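Local coordinates for outer membrane protein YopM (Yersinia pestis, PDB 1JL5) that probably acts as a leucine-rich repeat virulence effector that alters host cell physiology and promotes bacterial survival in host tissues, at residues 107-112 and 128-133; 205-210 and 223-228. One frame throughout, in Å; residues are numbered along the deposited sequence.

Contact 1: residues 107-112 and 128-133; sequences PELPQS and DLPPLL
L109 overlaps the ring of P130, its CB only 3.4 Å from P130 CG, tighter than usual for two carbons. One methyl follows the same ring: L109 CD1 lies 3.7 Å from P130 CG. The side chain of L109 also touches L89 and L116, so the proline ring extends a small apolar patch. The backbone next to it takes part as well, since P110 O comes within 3.4 Å of P130 CB.

Further along, Q111 reaches across to P131. The bend at chi2 (-66°) folds the amide over toward P131, where OE1 is its nearest atom, and the two side chains meet at about a right angle. Q111 OE1 stands 3.1 Å from P131 CD, the ring carbon bonded to the proline nitrogen, which probably carries a slight positive charge.

These are the proline-rich parts of successive leucine-rich repeat coils. E108, L109 and P110 run extended, much as D128, L129 and P130 do, with torsions near those of polyproline II. Instead of pairing as strands, neighbouring coils meet here through proline rings and side chains. A type I turn follows from P130 to L133, closed by L133 N to P130 O at 2.9 Å, and it presents L132 to residues 107-112. There L132 CD1 sits 3.2 Å from Q111 O, while the same methyl touches S112 CA more loosely, at 4.0 Å. The hydroxyl of S112 has its partner outside the two segments, hydrogen-bonded to L93 O, just before strand 95-97.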
loop_
_atom_site.group_PDB
_atom_site.type_symbol
_atom_site.label_atom_id
_atom_site.label_comp_id
_atom_site.label_asym_id
_atom_site.label_seq_id
_atom_site.Cartn_x
_atom_site.Cartn_y
_atom_site.Cartn_z
ATOM N N PRO A 107 27.463 25.118 19.959
ATOM C CA PRO A 107 28.239 26.055 20.765
ATOM C C PRO A 107 29.454 25.260 21.213
ATOM O O PRO A 107 29.467 24.031 21.094
ATOM C CB PRO A 107 27.297 26.371 21.919
ATOM C CG PRO A 107 26.553 25.073 22.089
ATOM C CD PRO A 107 26.243 24.691 20.665
ATOM N N GLU A 108 30.474 25.942 21.711
ATOM C CA GLU A 108 31.656 25.238 22.170
ATOM C C GLU A 108 31.206 24.189 23.176
ATOM O O GLU A 108 30.376 24.460 24.042
ATOM C CB GLU A 108 32.631 26.204 22.833
ATOM C CG GLU A 108 33.897 25.531 23.322
ATOM C CD GLU A 108 34.825 26.497 24.014
ATOM O OE1 GLU A 108 35.223 27.492 23.370
ATOM O OE2 GLU A 108 35.152 26.267 25.198
ATOM N N LEU A 109 31.747 22.985 23.062
ATOM C CA LEU A 109 31.361 21.927 23.974
ATOM C C LEU A 109 32.306 21.851 25.161
ATOM O O LEU A 109 33.522 21.936 25.007
ATOM C CB LEU A 109 31.320 20.590 23.230
ATOM C CG LEU A 109 30.371 20.573 22.025
ATOM C CD1 LEU A 109 30.420 19.209 21.356
ATOM C CD2 LEU A 109 28.956 20.898 22.479
ATOM N N PRO A 110 31.752 21.702 26.370
ATOM C CA PRO A 110 32.553 21.616 27.591
ATOM C C PRO A 110 33.531 20.451 27.525
ATOM O O PRO A 110 33.255 19.429 26.893
ATOM C CB PRO A 110 31.504 21.400 28.678
ATOM C CG PRO A 110 30.284 22.067 28.121
ATOM C CD PRO A 110 30.313 21.636 26.680
ATOM N N GLN A 111 34.675 20.609 28.182
ATOM C CA GLN A 111 35.682 19.563 28.218
ATOM C C GLN A 111 35.134 18.430 29.066
ATOM O O GLN A 111 35.699 17.340 29.118
ATOM C CB GLN A 111 36.968 20.100 28.840
ATOM C CG GLN A 111 37.623 21.178 28.013
ATOM C CD GLN A 111 38.118 20.645 26.693
ATOM O OE1 GLN A 111 39.046 19.837 26.651
ATOM N NE2 GLN A 111 37.498 21.083 25.600
ATOM N N SER A 112 34.023 18.706 29.732
ATOM C CA SER A 112 33.377 17.726 30.587
ATOM C C SER A 112 32.336 16.928 29.810
ATOM O O SER A 112 31.763 15.969 30.330
ATOM C CB SER A 112 32.691 18.437 31.745
ATOM O OG SER A 112 31.766 19.387 31.245
ATOM N N ASP A 128 36.448 19.743 16.890
ATOM C CA ASP A 128 37.105 18.586 17.456
ATOM C C ASP A 128 36.333 18.200 18.696
ATOM O O ASP A 128 35.933 19.052 19.484
ATOM C CB ASP A 128 38.556 18.905 17.787
ATOM C CG ASP A 128 39.346 19.271 16.558
ATOM O OD1 ASP A 128 39.025 18.727 15.481
ATOM O OD2 ASP A 128 40.280 20.091 16.661
ATOM N N LEU A 129 36.108 16.905 18.851
ATOM C CA LEU A 129 35.338 16.391 19.967
ATOM C C LEU A 129 35.900 16.687 21.340
ATOM O O LEU A 129 37.113 16.790 21.527
ATOM C CB LEU A 129 35.172 14.880 19.828
ATOM C CG LEU A 129 34.582 14.398 18.505
ATOM C CD1 LEU A 129 34.452 12.882 18.551
ATOM C CD2 LEU A 129 33.222 15.058 18.270
ATOM N N PRO A 130 35.008 16.845 22.325
ATOM C CA PRO A 130 35.426 17.116 23.696
ATOM C C PRO A 130 36.248 15.881 24.057
ATOM O O PRO A 130 35.859 14.759 23.730
ATOM C CB PRO A 130 34.100 17.175 24.445
ATOM C CG PRO A 130 33.149 17.671 23.416
ATOM C CD PRO A 130 33.541 16.891 22.202
ATOM N N PRO A 131 37.388 16.065 24.734
ATOM C CA PRO A 131 38.241 14.934 25.107
ATOM C C PRO A 131 37.553 13.761 25.792
ATOM O O PRO A 131 37.957 12.616 25.624
ATOM C CB PRO A 131 39.300 15.584 25.995
ATOM C CG PRO A 131 38.547 16.708 26.634
ATOM C CD PRO A 131 37.794 17.282 25.460
ATOM N N LEU A 132 36.510 14.041 26.560
ATOM C CA LEU A 132 35.814 12.985 27.282
ATOM C C LEU A 132 34.599 12.419 26.557
ATOM O O LEU A 132 33.867 11.602 27.117
ATOM C CB LEU A 132 35.375 13.504 28.651
ATOM C CG LEU A 132 36.460 14.156 29.511
ATOM C CD1 LEU A 132 35.849 14.590 30.834
ATOM C CD2 LEU A 132 37.602 13.177 29.744
ATOM N N LEU A 133 34.379 12.836 25.317
ATOM C CA LEU A 133 33.219 12.355 24.593
ATOM C C LEU A 133 33.146 10.834 24.535
ATOM O O LEU A 133 34.048 10.161 24.037
ATOM C CB LEU A 133 33.184 12.930 23.176
ATOM C CG LEU A 133 31.760 12.916 22.606
ATOM C CD1 LEU A 133 30.883 13.811 23.471
ATOM C CD2 LEU A 133 31.754 13.386 21.161
#

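Contact 2: residues 205-210 and 223-228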
loop_
_atom_site.group_PDB
_atom_site.type_symbol
_atom_site.label_atom_id
_atom_site.label_comp_id
_atom_site.label_asym_id
_atom_site.label_seq_id
_atom_site.Cartn_x
_atom_site.Cartn_y
_atom_site.Cartn_z
ATOM N N ASN A 205 25.349 3.309 2.185
ATOM C CA ASN A 205 26.549 4.051 1.893
ATOM C C ASN A 205 26.933 3.506 0.545
ATOM O O ASN A 205 26.123 2.857 -0.092
ATOM C CB ASN A 205 27.608 3.767 2.945
ATOM C CG ASN A 205 27.407 4.605 4.176
ATOM O OD1 ASN A 205 27.512 5.826 4.109
ATOM N ND2 ASN A 205 27.097 3.966 5.300
ATOM N N SER A 206 28.144 3.769 0.093
ATOM C CA SER A 206 28.546 3.233 -1.193
ATOM C C SER A 206 29.761 2.374 -0.981
ATOM O O SER A 206 30.720 2.418 -1.744
ATOM C CB SER A 206 28.828 4.365 -2.175
ATOM O OG SER A 206 27.606 4.996 -2.521
ATOM N N LEU A 207 29.711 1.586 0.083
ATOM C CA LEU A 207 30.812 0.698 0.399
ATOM C C LEU A 207 30.827 -0.420 -0.631
ATOM O O LEU A 207 29.804 -1.052 -0.889
ATOM C CB LEU A 207 30.626 0.114 1.796
ATOM C CG LEU A 207 30.541 1.138 2.928
ATOM C CD1 LEU A 207 30.319 0.415 4.248
ATOM C CD2 LEU A 207 31.825 1.963 2.972
ATOM N N LYS A 208 31.984 -0.634 -1.243
ATOM C CA LYS A 208 32.123 -1.700 -2.216
ATOM C C LYS A 208 32.641 -2.881 -1.420
ATOM O O LYS A 208 32.390 -4.038 -1.756
ATOM C CB LYS A 208 33.113 -1.328 -3.312
ATOM C CG LYS A 208 32.605 -0.257 -4.251
ATOM C CD LYS A 208 33.506 -0.152 -5.463
ATOM C CE LYS A 208 33.000 0.886 -6.444
ATOM N NZ LYS A 208 33.846 0.926 -7.672
ATOM N N LYS A 209 33.360 -2.568 -0.351
ATOM C CA LYS A 209 33.907 -3.590 0.520
ATOM C C LYS A 209 33.839 -3.108 1.948
ATOM O O LYS A 209 33.743 -1.919 2.213
ATOM C CB LYS A 209 35.370 -3.875 0.157
ATOM C CG LYS A 209 35.555 -4.434 -1.244
ATOM C CD LYS A 209 37.004 -4.827 -1.517
ATOM C CE LYS A 209 37.151 -5.414 -2.918
ATOM N NZ LYS A 209 38.544 -5.852 -3.210
ATOM N N LEU A 210 33.848 -4.049 2.870
ATOM C CA LEU A 210 33.844 -3.708 4.271
ATOM C C LEU A 210 35.243 -4.031 4.717
ATOM O O LEU A 210 35.840 -4.995 4.242
ATOM C CB LEU A 210 32.858 -4.571 5.050
ATOM C CG LEU A 210 31.386 -4.338 4.726
ATOM C CD1 LEU A 210 30.539 -5.296 5.548
ATOM C CD2 LEU A 210 31.015 -2.896 5.022
ATOM N N GLY A 223 23.658 -2.999 4.857
ATOM C CA GLY A 223 22.785 -3.203 3.730
ATOM C C GLY A 223 22.786 -1.943 2.898
ATOM O O GLY A 223 23.210 -0.874 3.351
ATOM N N ASN A 224 22.327 -2.067 1.663
ATOM C CA ASN A 224 22.250 -0.925 0.780
ATOM C C ASN A 224 23.538 -0.198 0.547
ATOM O O ASN A 224 23.611 1.026 0.604
ATOM C CB ASN A 224 21.201 0.049 1.272
ATOM C CG ASN A 224 19.883 -0.204 0.643
ATOM O OD1 ASN A 224 19.761 -0.144 -0.577
ATOM N ND2 ASN A 224 18.880 -0.511 1.456
ATOM N N ASN A 225 24.564 -0.980 0.302
ATOM C CA ASN A 225 25.854 -0.446 -0.029
ATOM C C ASN A 225 26.054 -1.065 -1.391
ATOM O O ASN A 225 25.083 -1.414 -2.060
ATOM C CB ASN A 225 26.891 -0.925 0.978
ATOM C CG ASN A 225 26.992 0.003 2.157
ATOM O OD1 ASN A 225 27.428 1.135 2.012
ATOM N ND2 ASN A 225 26.564 -0.455 3.322
ATOM N N ILE A 226 27.290 -1.201 -1.818
ATOM C CA ILE A 226 27.532 -1.829 -3.097
ATOM C C ILE A 226 28.620 -2.843 -2.841
ATOM O O ILE A 226 29.601 -2.942 -3.569
ATOM C CB ILE A 226 27.931 -0.792 -4.162
ATOM C CG1 ILE A 226 28.976 0.173 -3.606
ATOM C CG2 ILE A 226 26.689 -0.026 -4.602
ATOM C CD1 ILE A 226 29.303 1.316 -4.555
ATOM N N LEU A 227 28.424 -3.586 -1.758
ATOM C CA LEU A 227 29.355 -4.619 -1.353
ATOM C C LEU A 227 29.330 -5.752 -2.351
ATOM O O LEU A 227 28.296 -6.394 -2.555
ATOM C CB LEU A 227 28.987 -5.141 0.033
ATOM C CG LEU A 227 29.082 -4.089 1.136
ATOM C CD1 LEU A 227 28.638 -4.688 2.459
ATOM C CD2 LEU A 227 30.514 -3.579 1.217
ATOM N N GLU A 228 30.480 -5.977 -2.979
ATOM C CA GLU A 228 30.650 -7.035 -3.963
ATOM C C GLU A 228 30.742 -8.322 -3.180
ATOM O O GLU A 228 30.384 -9.390 -3.655
ATOM C CB GLU A 228 31.958 -6.846 -4.726
ATOM C CG GLU A 228 32.125 -5.509 -5.424
ATOM C CD GLU A 228 31.209 -5.358 -6.616
ATOM O OE1 GLU A 228 31.054 -6.343 -7.367
ATOM O OE2 GLU A 228 30.662 -4.255 -6.805
#
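Both segments run the same way in extended but irregular backbone, coming closest where the CA atoms of K208 and L227 are 4.1 Å apart. Two firm backbone bonds join them: I226 N donates to L207 O at 2.7 Å, and E228 N to K208 O at 3.0 Å with an N-H...O angle of 158°. L207 N in turn points at N225 OD1, 3.0 Å away, although the position of that oxygen is less certain.

N205 and N225 lie side by side and point the same way, their amide planes only 15° apart. Each sends ND2 to two backbone carbonyls, N225 to A202 O and A222 O, N205 to A180 O and A202 O. A202 O is thus shared by the two amides, and the buried side chains are held flat across the coils.

L227 touches two leucines of the preceding coil, one with each methyl. Its CD2 meets L207 CB at 3.7 Å, and its CD1 touches L210 CG at 3.6 Å, the side chain of L210 crossing it at about a right angle. A chi1 of 46° swings CG1 of I226 in between its own N and C, which carries CD1 over to K208 CG at 3.7 Å, where it also meets S206 CB. The same isoleucine packs on I330 of the second subunit. That subunit also supplies R310, which forms a salt bridge with E228 OE1, an oxygen it shares with K250 of the same chain as E228. N224, about 5 Å from a bound calcium ion, lies beside N246, a calcium ligand. Asparagines recurring at the same place in successive coils, their amides bonded to backbone groups beside a leucine core, are characteristic of leucine-rich repeat solenoids.

Overall arrangement
Leaving the N-terminal helices 36-48 and 58-71, the chain winds into the repeats, and contact 1 comes first, joining the loop before strand 115-117 to the loop after it. The chain then coils on through strands 135-137, 157-159, 177-179 and 199-201 before contact 2 ties the loops flanking strand 219-221. Each contact closes roughly one coil, and the two follow in series without crossing or nesting. The centres of contact 1 and contact 2 are about 32 Å apart, and the nearest atoms of contact 1 and contact 2 about 18 Å. Contact 1 lies on the surface towards the N-terminal end; contact 2 is nearer the chain centre, partly buried and within reach of a second subunit.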